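Zinc phosphodiesterase ELAC protein 1 (Homo sapiens, PDB 3ZWF) is a zinc-dependent endonuclease that processes tRNA 3' ends and removes a 2',3'-cyclic phosphate from cleaved tRNAs during tRNA repair. Local coordinates at residues 1-6 with 20-25; 29-34 with 55-60; 33-38 with 67-72; 89-94 with 116-121. All blocks are in the same frame, centred on the assembly; numbering follows the deposited sequence. Where two conformers were deposited one is given.

Interactions 1, 2 and 4 lie in one mixed sheet; interaction 3 joins the loop after strand 29-33 to the start of helix 69-79. Strands 21-26 and 29-33 are neighbours, as are 53-57 and 89-94, so interactions 1, 2 and 4 follow each other across it. The centres of 1 and 2 are about 9 Å apart, as are those of 2 and 4; those of 1 and 4 are about 18 Å apart. Interactions 2 and 3 share Phe33 and Asp34, and Leu32 packs on Leu72. Along the chain interaction 1 comes first, 2 and 3 start from the same stretch, and 4 is last. Together they join parts of the sheet and its helices near the two-zinc site.

Interaction 1 of 4, residues 1-6 with 20-25; sequences MDVTFL and SAVVLR. With EDO (1,2-ethanediol), chain H; EDO (1,2-ethanediol), chain G.
Val22 lies at the apolar centre, between Val3 and Phe5. In the conformer described, its CG1 sits over one face of the Phe5 ring, a CH-pi contact with CG1 4.1 Å from the ring centroid. In that conformer the same methyl also lies near Val3 CG1. Further along, Leu24 CD1 touches Val3 CG2, and also Met1 CG at the chain start. On the other face Leu6 CD1 meets Val23 CG2 at 3.7 Å.

The strands are antiparallel. Thr4 and Val23 form a hydrogen-bonded pair, with Thr4 N to Val23 O and Val23 N to Thr4 O both 2.8 Å. At the polar edge Arg25 grips Asp2 side-on in a salt bridge. Arg25 NE meets the syn lone pair of Asp2 OD1 at 3.0 Å, and Arg25 NH2 meets Asp2 OD2 at 3.1 Å. Asp2 CG sits between its own backbone N and carbonyl carbon (chi1 51°), which brings the carboxylate toward Arg25. The carboxylate and guanidinium planes are 50° apart. A water bridges Asp2 OD1, Thr4 OG1 and Val23 O.

Strand 2-5 is flanked by strand 354-356, and strand 21-26 by strand 29-33. Ile271 of strand 269-273 packs on Val3, Phe5 and Val22, joining the two sheets.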
loop_
_atom_site.group_PDB
_atom_site.type_symbol
_atom_site.label_atom_id
_atom_site.label_comp_id
_atom_site.label_asym_id
_atom_site.label_seq_id
_atom_site.Cartn_x
_atom_site.Cartn_y
_atom_site.Cartn_z
ATOM N N MET A 1 -24.542 2.218 16.280
ATOM C CA MET A 1 -23.064 2.065 16.429
ATOM C C MET A 1 -22.650 0.673 15.992
ATOM O O MET A 1 -23.152 -0.329 16.496
ATOM C CB MET A 1 -22.614 2.292 17.865
ATOM C CG MET A 1 -21.115 2.127 18.072
ATOM S SD MET A 1 -20.619 2.294 19.778
ATOM C CE MET A 1 -20.508 4.087 19.964
ATOM N N ASP A 2 -21.738 0.609 15.034
ATOM C CA ASP A 2 -21.238 -0.692 14.608
ATOM C C ASP A 2 -19.754 -0.670 14.305
ATOM O O ASP A 2 -19.147 0.384 14.140
ATOM C CB ASP A 2 -22.065 -1.311 13.470
ATOM C CG ASP A 2 -22.276 -0.387 12.301
ATOM O OD1 ASP A 2 -21.300 0.172 11.769
ATOM O OD2 ASP A 2 -23.446 -0.234 11.894
ATOM N N VAL A 3 -19.181 -1.856 14.350
ATOM C CA VAL A 3 -17.803 -2.096 14.021
ATOM C C VAL A 3 -17.758 -2.989 12.786
ATOM O O VAL A 3 -18.388 -4.029 12.759
ATOM C CB VAL A 3 -17.159 -2.768 15.227
ATOM C CG1 VAL A 3 -15.727 -2.994 15.058
ATOM C CG2 VAL A 3 -17.387 -1.870 16.469
ATOM N N THR A 4 -17.014 -2.562 11.770
ATOM C CA THR A 4 -16.823 -3.345 10.561
ATOM C C THR A 4 -15.347 -3.726 10.395
ATOM O O THR A 4 -14.478 -2.859 10.323
ATOM C CB THR A 4 -17.264 -2.568 9.298
ATOM O OG1 THR A 4 -18.646 -2.226 9.387
ATOM C CG2 THR A 4 -17.018 -3.417 8.008
ATOM N N PHE A 5 -15.071 -5.017 10.335
ATOM C CA PHE A 5 -13.713 -5.515 10.085
ATOM C C PHE A 5 -13.392 -5.493 8.614
ATOM O O PHE A 5 -14.044 -6.151 7.824
ATOM C CB PHE A 5 -13.542 -6.910 10.669
ATOM C CG PHE A 5 -13.606 -6.909 12.160
ATOM C CD1 PHE A 5 -14.830 -6.928 12.781
ATOM C CD2 PHE A 5 -12.457 -6.755 12.948
ATOM C CE1 PHE A 5 -14.943 -6.864 14.183
ATOM C CE2 PHE A 5 -12.580 -6.679 14.380
ATOM C CZ PHE A 5 -13.799 -6.738 14.960
ATOM N N LEU A 6 -12.346 -4.785 8.226
ATOM C CA LEU A 6 -11.911 -4.746 6.846
ATOM C C LEU A 6 -10.768 -5.733 6.562
ATOM O O LEU A 6 -10.696 -6.341 5.484
ATOM C CB LEU A 6 -11.549 -3.332 6.399
ATOM C CG LEU A 6 -12.722 -2.344 6.456
ATOM C CD1 LEU A 6 -12.279 -0.919 6.313
ATOM C CD2 LEU A 6 -13.837 -2.671 5.449
ATOM N N SER A 20 -4.502 -5.247 8.665
ATOM C CA SER A 20 -5.294 -4.633 9.742
ATOM C C SER A 20 -6.048 -3.359 9.344
ATOM O O SER A 20 -5.474 -2.390 8.863
ATOM C CB SER A 20 -4.415 -4.370 10.951
ATOM O OG SER A 20 -4.121 -5.634 11.516
ATOM N N ALA A 21 -7.367 -3.382 9.565
ATOM C CA ALA A 21 -8.242 -2.219 9.438
ATOM C C ALA A 21 -9.626 -2.571 10.006
ATOM O O ALA A 21 -10.200 -3.608 9.665
ATOM C CB ALA A 21 -8.374 -1.766 8.021
ATOM N N VAL A 22 -10.121 -1.682 10.842
ATOM C CA VAL A 22 -11.455 -1.821 11.446
ATOM C C VAL A 22 -12.095 -0.445 11.453
ATOM O O VAL A 22 -11.423 0.544 11.792
ATOM C CB VAL A 22 -11.423 -2.314 12.929
ATOM C CG1 VAL A 22 -12.834 -2.809 13.342
ATOM C CG2 VAL A 22 -10.354 -3.382 13.158
ATOM N N VAL A 23 -13.380 -0.365 11.111
ATOM C CA VAL A 23 -14.129 0.897 11.134
ATOM C C VAL A 23 -15.218 0.904 12.198
ATOM O O VAL A 23 -16.038 0.012 12.268
ATOM C CB VAL A 23 -14.741 1.235 9.765
ATOM C CG1 VAL A 23 -15.653 2.430 9.842
ATOM C CG2 VAL A 23 -13.626 1.494 8.759
ATOM N N LEU A 24 -15.164 1.927 13.045
ATOM C CA LEU A 24 -16.224 2.260 13.977
ATOM C C LEU A 24 -17.112 3.356 13.367
ATOM O O LEU A 24 -16.647 4.422 12.920
ATOM C CB LEU A 24 -15.623 2.732 15.304
ATOM C CG LEU A 24 -16.621 3.130 16.392
ATOM C CD1 LEU A 24 -17.542 1.979 16.809
ATOM C CD2 LEU A 24 -15.819 3.654 17.590
ATOM N N ARG A 25 -18.406 3.082 13.369
ATOM C CA ARG A 25 -19.378 3.947 12.744
ATOM C C ARG A 25 -20.384 4.361 13.774
ATOM O O ARG A 25 -20.898 3.524 14.483
ATOM C CB ARG A 25 -20.060 3.216 11.591
ATOM C CG ARG A 25 -20.775 4.109 10.602
ATOM C CD ARG A 25 -21.188 3.363 9.350
ATOM N NE ARG A 25 -21.883 2.103 9.555
ATOM C CZ ARG A 25 -22.568 1.474 8.600
ATOM N NH1 ARG A 25 -22.665 1.989 7.380
ATOM N NH2 ARG A 25 -23.165 0.315 8.863
HETATM C C1 EDO H . -24.509 2.869 11.599
HETATM O O1 EDO H . -24.667 4.184 11.048
HETATM C C2 EDO H . -23.893 2.981 12.984
HETATM O O2 EDO H . -23.714 1.674 13.507
HETATM C C1 EDO G . -20.213 -3.082 5.387
HETATM O O1 EDO G . -19.294 -4.083 5.836
HETATM C C2 EDO G . -21.111 -2.527 6.485
HETATM O O2 EDO G . -20.358 -1.803 7.440
HETATM O O HOH W 1 -18.729 -0.005 10.967
#

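Interaction 2 of 4, residues 29-34 with 55-60; sequences ECWLFD and KIFITH. With ZN (zinc ion), chain E.
Glu29 OE2 comes to 4.1 Å from Lys55 CE. It accepts a hydrogen bond from Trp31 NE1 at the edge of the indole, and also bonds to Thr54. Trp31 lies beside Lys55, whose aliphatic chain runs over one face of the indole. Lys55 CD is 3.9 Å from the centroid of the five-membered ring, a CH-pi contact. Lys55 NZ reaches past the ring to a salt bridge with Glu90. Trp31 CB also lies near the edge of the Phe57 ring. Leu32 follows with two backbone bonds, its N to Lys55 O and its O to Phe57 N, the ladder of a parallel pair.

Phe33 forms an offset stack with Phe57, centroids 4.6 Å apart and planes at 9°. Phe33 CE2 comes to 3.6 Å from Phe57 CD1. With Trp31 the two rings make an aromatic cluster. Asp34 ends the segment. Its N bonds to Phe57 O, and its carboxylate then turns to Thr59. Asp34 OD1 takes Thr59 N at 2.8 Å and Asp34 OD2 takes Thr59 OG1 at 2.7 Å, both through syn lone pairs. Asp34 OD2 also bonds to the zinc ligand His65.

Thr59 OG1 in turn receives His60 ND1 at 3.0 Å, close to the imidazole plane. His60 NE2 then binds zinc at 2.3 Å. Thr59 thus helps hold the His60 ring, and would probably strengthen its donation to the metal, while Asp34 positions Thr59 and touches His65 directly.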
loop_
_atom_site.group_PDB
_atom_site.type_symbol
_atom_site.label_atom_id
_atom_site.label_comp_id
_atom_site.label_asym_id
_atom_site.label_seq_id
_atom_site.Cartn_x
_atom_site.Cartn_y
_atom_site.Cartn_z
ATOM N N GLU A 29 -20.924 8.811 10.666
ATOM C CA GLU A 29 -19.509 9.190 10.853
ATOM C C GLU A 29 -18.628 7.959 11.105
ATOM O O GLU A 29 -18.887 7.202 12.054
ATOM C CB GLU A 29 -19.355 10.193 12.008
ATOM C CG GLU A 29 -17.896 10.448 12.410
ATOM C CD GLU A 29 -17.678 11.750 13.172
ATOM O OE1 GLU A 29 -18.664 12.470 13.422
ATOM O OE2 GLU A 29 -16.505 12.047 13.524
ATOM N N CYS A 30 -17.599 7.785 10.248
ATOM C CA CYS A 30 -16.682 6.635 10.285
ATOM C C CYS A 30 -15.322 7.001 10.848
ATOM O O CYS A 30 -14.682 7.954 10.385
ATOM C CB CYS A 30 -16.499 5.978 8.886
ATOM S SG CYS A 30 -17.952 5.182 8.258
ATOM N N TRP A 31 -14.867 6.215 11.817
ATOM C CA TRP A 31 -13.490 6.269 12.311
ATOM C C TRP A 31 -12.742 4.975 11.959
ATOM O O TRP A 31 -13.194 3.866 12.263
ATOM C CB TRP A 31 -13.393 6.476 13.833
ATOM C CG TRP A 31 -14.016 7.709 14.345
ATOM C CD1 TRP A 31 -14.450 8.790 13.636
ATOM C CD2 TRP A 31 -14.245 8.016 15.733
ATOM N NE1 TRP A 31 -14.964 9.743 14.498
ATOM C CE2 TRP A 31 -14.864 9.281 15.788
ATOM C CE3 TRP A 31 -13.999 7.328 16.917
ATOM C CZ2 TRP A 31 -15.230 9.878 16.986
ATOM C CZ3 TRP A 31 -14.397 7.908 18.121
ATOM C CH2 TRP A 31 -15.002 9.170 18.137
ATOM N N LEU A 32 -11.605 5.132 11.303
ATOM C CA LEU A 32 -10.786 4.001 10.906
ATOM C C LEU A 32 -9.644 3.743 11.892
ATOM O O LEU A 32 -8.880 4.643 12.241
ATOM C CB LEU A 32 -10.208 4.254 9.495
ATOM C CG LEU A 32 -9.242 3.207 8.903
ATOM C CD1 LEU A 32 -9.923 1.887 8.670
ATOM C CD2 LEU A 32 -8.646 3.756 7.593
ATOM N N PHE A 33 -9.524 2.499 12.303
ATOM C CA PHE A 33 -8.478 2.035 13.202
ATOM C C PHE A 33 -7.585 1.096 12.403
ATOM O O PHE A 33 -7.997 -0.014 12.030
ATOM C CB PHE A 33 -9.075 1.332 14.436
ATOM C CG PHE A 33 -9.777 2.261 15.352
ATOM C CD1 PHE A 33 -11.095 2.638 15.115
ATOM C CD2 PHE A 33 -9.113 2.821 16.453
ATOM C CE1 PHE A 33 -11.760 3.546 15.994
ATOM C CE2 PHE A 33 -9.753 3.733 17.286
ATOM C CZ PHE A 33 -11.077 4.086 17.056
ATOM N N ASP A 34 -6.378 1.597 12.146
ATOM C CA ASP A 34 -5.342 0.978 11.299
ATOM C C ASP A 34 -5.706 0.979 9.813
ATOM O O ASP A 34 -6.865 1.107 9.410
ATOM C CB ASP A 34 -4.912 -0.405 11.813
ATOM C CG ASP A 34 -4.020 -0.301 13.107
ATOM O OD1 ASP A 34 -3.502 0.766 13.346
ATOM O OD2 ASP A 34 -3.836 -1.308 13.812
ATOM N N LYS A 55 -11.906 10.453 10.957
ATOM C CA LYS A 55 -10.758 10.236 11.818
ATOM C C LYS A 55 -10.115 8.895 11.521
ATOM O O LYS A 55 -10.796 7.933 11.191
ATOM C CB LYS A 55 -11.153 10.286 13.312
ATOM C CG LYS A 55 -11.844 11.582 13.737
ATOM C CD LYS A 55 -12.063 11.671 15.247
ATOM C CE LYS A 55 -13.053 12.788 15.601
ATOM N NZ LYS A 55 -12.545 14.094 15.179
ATOM N N ILE A 56 -8.799 8.865 11.694
ATOM C CA ILE A 56 -7.988 7.683 11.519
ATOM C C ILE A 56 -7.024 7.543 12.678
ATOM O O ILE A 56 -6.366 8.517 13.083
ATOM C CB ILE A 56 -7.202 7.765 10.141
ATOM C CG1 ILE A 56 -8.218 7.929 9.002
ATOM C CG2 ILE A 56 -6.348 6.528 9.918
ATOM C CD1 ILE A 56 -7.618 8.197 7.634
ATOM N N PHE A 57 -6.953 6.347 13.230
ATOM C CA PHE A 57 -6.131 6.034 14.372
ATOM C C PHE A 57 -5.188 4.895 14.000
ATOM O O PHE A 57 -5.645 3.812 13.647
ATOM C CB PHE A 57 -7.007 5.612 15.587
ATOM C CG PHE A 57 -8.063 6.623 15.982
ATOM C CD1 PHE A 57 -9.284 6.705 15.328
ATOM C CD2 PHE A 57 -7.820 7.500 17.041
ATOM C CE1 PHE A 57 -10.228 7.633 15.676
ATOM C CE2 PHE A 57 -8.762 8.430 17.391
ATOM C CZ PHE A 57 -9.983 8.497 16.742
ATOM N N ILE A 58 -3.887 5.120 14.167
ATOM C CA ILE A 58 -2.870 4.095 13.843
ATOM C C ILE A 58 -2.191 3.581 15.085
ATOM O O ILE A 58 -1.667 4.377 15.898
ATOM C CB ILE A 58 -1.787 4.680 12.864
ATOM C CG1 ILE A 58 -2.416 5.207 11.572
ATOM C CG2 ILE A 58 -0.716 3.628 12.561
ATOM C CD1 ILE A 58 -3.211 4.174 10.718
ATOM N N THR A 59 -2.270 2.261 15.301
ATOM C CA THR A 59 -1.806 1.639 16.581
ATOM C C THR A 59 -0.288 1.567 16.696
ATOM O O THR A 59 0.266 1.730 17.758
ATOM C CB THR A 59 -2.332 0.239 16.776
ATOM O OG1 THR A 59 -1.939 -0.591 15.664
ATOM C CG2 THR A 59 -3.879 0.238 16.905
ATOM N N HIS A 60 0.404 1.385 15.554
ATOM C CA HIS A 60 1.848 1.261 15.539
ATOM C C HIS A 60 2.365 1.312 14.119
ATOM O O HIS A 60 1.613 0.995 13.205
ATOM C CB HIS A 60 2.356 0.034 16.270
ATOM C CG HIS A 60 2.042 -1.295 15.635
ATOM N ND1 HIS A 60 0.758 -1.818 15.536
ATOM C CD2 HIS A 60 2.881 -2.292 15.283
ATOM C CE1 HIS A 60 0.832 -3.033 15.019
ATOM N NE2 HIS A 60 2.107 -3.350 14.856
HETATM ZN ZN ZN E . 3.218 -5.329 14.515
HETATM O O HOH W 2 2.441 -5.406 12.607
#

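Interaction 3 of 4, residues 33-38 with 67-72; sequences FDCGEG and FGLPGL
Cys35 O accepts a weak, bent hydrogen bond from Gly68 N at 2.8 Å (129° at the hydrogen), and the backbones come very near, with Glu37 CA and Gly68 CA 3.8 Å apart. Gly68, having no side chain, lies directly against the Cys35 and Gly36 carbonyls.

Cys35 is the side chain that carries the contact. Its CB points at the helix start, and SG is turned opposite the backbone N (chi1 -163°). There Cys35 SG meets Leu72 CD2 at 3.5 Å and Gly68 C at the same distance. Leu69 CD1 is looser, at 4.2 Å from Cys35 SG. Leu72 continues onto Gln40 and Leu43 of helix 39-45.

Glu37 meets Phe67 through their CB atoms, 4.5 Å apart. Its carboxylate turns to the second subunit, where OE2 bonds to Gly38 N and OE1 to Gln40 NE2. Gly38 N in turn bonds to Glu37 OE2 of that subunit.

Gly38 is the N-cap of helix 39-45, and the loop before it passes near the zinc ligands Asp64 and His65. The chemistry is divided. The Cys35 sulfur packs on leucine methyls of the helix, backbone polar groups meet in the middle, and the charged end serves the homodimer interface.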
loop_
_atom_site.group_PDB
_atom_site.type_symbol
_atom_site.label_atom_id
_atom_site.label_comp_id
_atom_site.label_asym_id
_atom_site.label_seq_id
_atom_site.Cartn_x
_atom_site.Cartn_y
_atom_site.Cartn_z
ATOM N N PHE A 33 -9.524 2.499 12.303
ATOM C CA PHE A 33 -8.478 2.035 13.202
ATOM C C PHE A 33 -7.585 1.096 12.403
ATOM O O PHE A 33 -7.997 -0.014 12.030
ATOM C CB PHE A 33 -9.075 1.332 14.436
ATOM C CG PHE A 33 -9.777 2.261 15.352
ATOM C CD1 PHE A 33 -11.095 2.638 15.115
ATOM C CD2 PHE A 33 -9.113 2.821 16.453
ATOM C CE1 PHE A 33 -11.760 3.546 15.994
ATOM C CE2 PHE A 33 -9.753 3.733 17.286
ATOM C CZ PHE A 33 -11.077 4.086 17.056
ATOM N N ASP A 34 -6.378 1.597 12.146
ATOM C CA ASP A 34 -5.342 0.978 11.299
ATOM C C ASP A 34 -5.706 0.979 9.813
ATOM O O ASP A 34 -6.865 1.107 9.410
ATOM C CB ASP A 34 -4.912 -0.405 11.813
ATOM C CG ASP A 34 -4.020 -0.301 13.107
ATOM O OD1 ASP A 34 -3.502 0.766 13.346
ATOM O OD2 ASP A 34 -3.836 -1.308 13.812
ATOM N N CYS A 35 -4.661 0.892 9.015
ATOM C CA CYS A 35 -4.789 1.091 7.567
ATOM C C CYS A 35 -3.687 0.360 6.811
ATOM O O CYS A 35 -2.834 0.946 6.166
ATOM C CB CYS A 35 -4.808 2.588 7.231
ATOM S SG CYS A 35 -5.439 2.949 5.589
ATOM N N GLY A 36 -3.665 -0.939 6.963
ATOM C CA GLY A 36 -2.774 -1.787 6.137
ATOM C C GLY A 36 -3.016 -1.667 4.648
ATOM O O GLY A 36 -4.062 -1.173 4.186
ATOM N N GLU A 37 -2.040 -2.157 3.890
ATOM C CA GLU A 37 -2.146 -2.156 2.459
ATOM C C GLU A 37 -3.420 -2.876 2.026
ATOM O O GLU A 37 -3.773 -3.924 2.573
ATOM C CB GLU A 37 -0.913 -2.844 1.882
ATOM C CG GLU A 37 -1.043 -2.970 0.387
ATOM C CD GLU A 37 0.247 -3.222 -0.352
ATOM O OE1 GLU A 37 1.338 -3.316 0.234
ATOM O OE2 GLU A 37 0.132 -3.338 -1.560
ATOM N N GLY A 38 -4.140 -2.281 1.085
ATOM C CA GLY A 38 -5.405 -2.820 0.596
ATOM C C GLY A 38 -6.664 -2.371 1.298
ATOM O O GLY A 38 -7.776 -2.734 0.898
ATOM N N PHE A 67 0.690 1.066 5.804
ATOM C CA PHE A 67 1.147 1.226 4.419
ATOM C C PHE A 67 -0.003 1.553 3.466
ATOM O O PHE A 67 0.257 2.051 2.356
ATOM C CB PHE A 67 1.898 -0.009 3.893
ATOM C CG PHE A 67 3.318 -0.144 4.340
ATOM C CD1 PHE A 67 3.996 0.847 5.030
ATOM C CD2 PHE A 67 3.970 -1.333 4.099
ATOM C CE1 PHE A 67 5.308 0.642 5.426
ATOM C CE2 PHE A 67 5.292 -1.528 4.502
ATOM C CZ PHE A 67 5.937 -0.550 5.173
ATOM N N GLY A 68 -1.236 1.237 3.836
ATOM C CA GLY A 68 -2.420 1.617 3.059
ATOM C C GLY A 68 -2.873 3.067 3.156
ATOM O O GLY A 68 -3.788 3.501 2.441
ATOM N N LEU A 69 -2.271 3.810 4.073
ATOM C CA LEU A 69 -2.715 5.184 4.370
ATOM C C LEU A 69 -2.553 6.206 3.234
ATOM O O LEU A 69 -3.480 6.932 2.914
ATOM C CB LEU A 69 -2.131 5.664 5.729
ATOM C CG LEU A 69 -2.723 6.971 6.250
ATOM C CD1 LEU A 69 -4.248 6.902 6.358
ATOM C CD2 LEU A 69 -2.123 7.157 7.668
ATOM N N PRO A 70 -1.394 6.233 2.561
ATOM C CA PRO A 70 -1.259 7.207 1.462
ATOM C C PRO A 70 -2.277 6.985 0.362
ATOM O O PRO A 70 -2.898 7.945 -0.131
ATOM C CB PRO A 70 0.169 6.951 0.960
ATOM C CG PRO A 70 0.893 6.479 2.141
ATOM C CD PRO A 70 -0.100 5.605 2.881
ATOM N N GLY A 71 -2.443 5.716 -0.018
ATOM C CA GLY A 71 -3.421 5.338 -1.025
ATOM C C GLY A 71 -4.820 5.716 -0.642
ATOM O O GLY A 71 -5.562 6.257 -1.450
ATOM N N LEU A 72 -5.182 5.416 0.601
ATOM C CA LEU A 72 -6.501 5.767 1.116
ATOM C C LEU A 72 -6.774 7.275 1.010
ATOM O O LEU A 72 -7.840 7.680 0.561
ATOM C CB LEU A 72 -6.681 5.274 2.528
ATOM C CG LEU A 72 -8.032 5.597 3.174
ATOM C CD1 LEU A 72 -9.213 4.959 2.425
ATOM C CD2 LEU A 72 -8.011 5.171 4.646
#

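Interaction 4 of 4, residues 89-94 with 116-121; sequences IEIYGP and YVVHEL. With EDO (1,2-ethanediol), chain I.
Tyr92 lies alongside His119 on one face of the sheet, both side chains pointing the same way. From Tyr92 CB, which is 4.4 Å from Leu121 CD1, the ring runs alongside His119. Tyr92 CD2 meets His119 CB at 3.7 Å. CE2 comes nearest, 3.4 Å from His119 CD2, and CZ follows at 3.6 Å from that carbon. The ring planes stand at 44°, so the pair is oblique. At the tip, Tyr92 OH is 3.7 Å from His119 CD2 and donates to Glu90 OE1 at 2.8 Å, approaching from above the carboxylate plane. Glu90 OE1 also receives Lys55 NZ, and His119 ND1 bonds to Arg152 N, so these polar ends have partners.

On the other face, Ile91 CD1 reaches Tyr116 CD2 at 4.0 Å. CG1 of Ile91 is turned opposite its carbonyl carbon (chi1 -57°), and the extended chi2 (177°) then carries CD1 to the ring. Ile91 CB packs on Val118 CG2, and Ile101 of helix 97-107 touches Ile91, Tyr116 and Val118.

Five backbone bonds tie the strands in parallel, among them His119 N to Ile91 O and Leu121 N to Gly93 O. Strand 89-94, helix 97-107 and strand 116-121 form a beta-alpha-beta crossover, here part of the metallo-beta-lactamase fold. Its Pro94 end lies about 5 Å from the zinc ligand His60, side chain to side chain.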
loop_
_atom_site.group_PDB
_atom_site.type_symbol
_atom_site.label_atom_id
_atom_site.label_comp_id
_atom_site.label_asym_id
_atom_site.label_seq_id
_atom_site.Cartn_x
_atom_site.Cartn_y
_atom_site.Cartn_z
ATOM N N ILE A 89 -9.812 15.910 8.140
ATOM C CA ILE A 89 -9.604 14.562 8.665
ATOM C C ILE A 89 -8.490 14.612 9.738
ATOM O O ILE A 89 -7.406 15.120 9.513
ATOM C CB ILE A 89 -9.254 13.522 7.566
ATOM C CG1 ILE A 89 -10.434 13.356 6.602
ATOM C CG2 ILE A 89 -8.940 12.165 8.200
ATOM C CD1 ILE A 89 -10.191 12.382 5.462
ATOM N N GLU A 90 -8.780 14.049 10.899
ATOM C CA GLU A 90 -7.784 13.959 11.970
ATOM C C GLU A 90 -7.148 12.601 11.998
ATOM O O GLU A 90 -7.848 11.571 12.016
ATOM C CB GLU A 90 -8.446 14.195 13.343
ATOM C CG GLU A 90 -9.067 15.529 13.450
ATOM C CD GLU A 90 -9.775 15.736 14.791
ATOM O OE1 GLU A 90 -9.976 14.767 15.569
ATOM O OE2 GLU A 90 -10.127 16.899 15.048
ATOM N N ILE A 91 -5.823 12.583 12.029
ATOM C CA ILE A 91 -5.079 11.347 12.051
ATOM C C ILE A 91 -4.257 11.287 13.326
ATOM O O ILE A 91 -3.493 12.212 13.624
ATOM C CB ILE A 91 -4.164 11.230 10.804
ATOM C CG1 ILE A 91 -5.011 11.349 9.541
ATOM C CG2 ILE A 91 -3.371 9.910 10.852
ATOM C CD1 ILE A 91 -4.206 11.324 8.217
ATOM N N TYR A 92 -4.432 10.219 14.084
ATOM C CA TYR A 92 -3.671 9.998 15.312
ATOM C C TYR A 92 -2.751 8.814 15.159
ATOM O O TYR A 92 -3.189 7.754 14.717
ATOM C CB TYR A 92 -4.656 9.731 16.480
ATOM C CG TYR A 92 -5.577 10.902 16.752
ATOM C CD1 TYR A 92 -6.770 11.048 16.052
ATOM C CD2 TYR A 92 -5.283 11.852 17.751
ATOM C CE1 TYR A 92 -7.613 12.133 16.295
ATOM C CE2 TYR A 92 -6.113 12.925 17.977
ATOM C CZ TYR A 92 -7.285 13.052 17.259
ATOM O OH TYR A 92 -8.099 14.158 17.509
ATOM N N GLY A 93 -1.479 8.953 15.495
ATOM C CA GLY A 93 -0.586 7.793 15.472
ATOM C C GLY A 93 0.774 8.097 16.041
ATOM O O GLY A 93 0.995 9.202 16.567
ATOM N N PRO A 94 1.658 7.102 16.063
ATOM C CA PRO A 94 2.941 7.319 16.662
ATOM C C PRO A 94 3.794 8.386 15.986
ATOM O O PRO A 94 3.667 8.620 14.803
ATOM C CB PRO A 94 3.621 5.950 16.572
ATOM C CG PRO A 94 2.542 4.989 16.321
ATOM C CD PRO A 94 1.508 5.717 15.581
ATOM N N TYR A 116 -6.012 17.830 6.259
ATOM C CA TYR A 116 -5.829 16.833 7.311
ATOM C C TYR A 116 -4.814 17.342 8.336
ATOM O O TYR A 116 -4.018 18.221 8.053
ATOM C CB TYR A 116 -5.393 15.478 6.754
ATOM C CG TYR A 116 -3.987 15.452 6.235
ATOM C CD1 TYR A 116 -3.680 15.907 4.951
ATOM C CD2 TYR A 116 -2.964 14.947 7.012
ATOM C CE1 TYR A 116 -2.365 15.895 4.487
ATOM C CE2 TYR A 116 -1.673 14.925 6.578
ATOM C CZ TYR A 116 -1.366 15.394 5.307
ATOM O OH TYR A 116 -0.061 15.365 4.893
ATOM N N VAL A 117 -4.868 16.756 9.520
ATOM C CA VAL A 117 -3.894 17.045 10.583
ATOM C C VAL A 117 -3.474 15.716 11.210
ATOM O O VAL A 117 -4.279 14.794 11.345
ATOM C CB VAL A 117 -4.456 18.000 11.644
ATOM C CG1 VAL A 117 -4.495 19.423 11.079
ATOM C CG2 VAL A 117 -5.848 17.553 12.124
ATOM N N VAL A 118 -2.191 15.630 11.549
ATOM C CA VAL A 118 -1.671 14.436 12.197
ATOM C C VAL A 118 -1.206 14.786 13.604
ATOM O O VAL A 118 -0.349 15.679 13.815
ATOM C CB VAL A 118 -0.521 13.789 11.429
ATOM C CG1 VAL A 118 -0.114 12.490 12.125
ATOM C CG2 VAL A 118 -0.900 13.572 9.928
ATOM N N HIS A 119 -1.821 14.129 14.580
ATOM C CA HIS A 119 -1.467 14.291 16.009
ATOM C C HIS A 119 -0.638 13.100 16.406
ATOM O O HIS A 119 -1.074 11.931 16.163
ATOM C CB HIS A 119 -2.710 14.362 16.830
ATOM C CG HIS A 119 -3.592 15.505 16.470
ATOM N ND1 HIS A 119 -3.127 16.805 16.431
ATOM C CD2 HIS A 119 -4.907 15.567 16.155
ATOM C CE1 HIS A 119 -4.123 17.617 16.129
ATOM N NE2 HIS A 119 -5.205 16.887 15.921
ATOM N N GLU A 120 0.582 13.352 16.868
ATOM C CA GLU A 120 1.516 12.283 17.169
ATOM C C GLU A 120 1.574 11.913 18.640
ATOM O O GLU A 120 1.756 12.785 19.470
ATOM C CB GLU A 120 2.909 12.620 16.690
ATOM C CG GLU A 120 2.992 12.683 15.167
ATOM C CD GLU A 120 4.403 12.861 14.634
ATOM O OE1 GLU A 120 5.243 13.506 15.258
ATOM O OE2 GLU A 120 4.665 12.316 13.517
ATOM N N LEU A 121 1.491 10.610 18.898
ATOM C CA LEU A 121 1.674 10.043 20.235
ATOM C C LEU A 121 3.119 9.699 20.501
ATOM O O LEU A 121 3.765 9.033 19.693
ATOM C CB LEU A 121 0.852 8.763 20.373
ATOM C CG LEU A 121 -0.648 8.975 20.606
ATOM C CD1 LEU A 121 -1.368 9.577 19.444
ATOM C CD2 LEU A 121 -1.240 7.547 20.863
HETATM C C1 EDO I . -1.060 18.976 7.232
HETATM O O1 EDO I . -2.076 19.009 6.216
HETATM C C2 EDO I . -0.414 17.605 7.338
HETATM O O2 EDO I . 0.650 17.560 8.278
#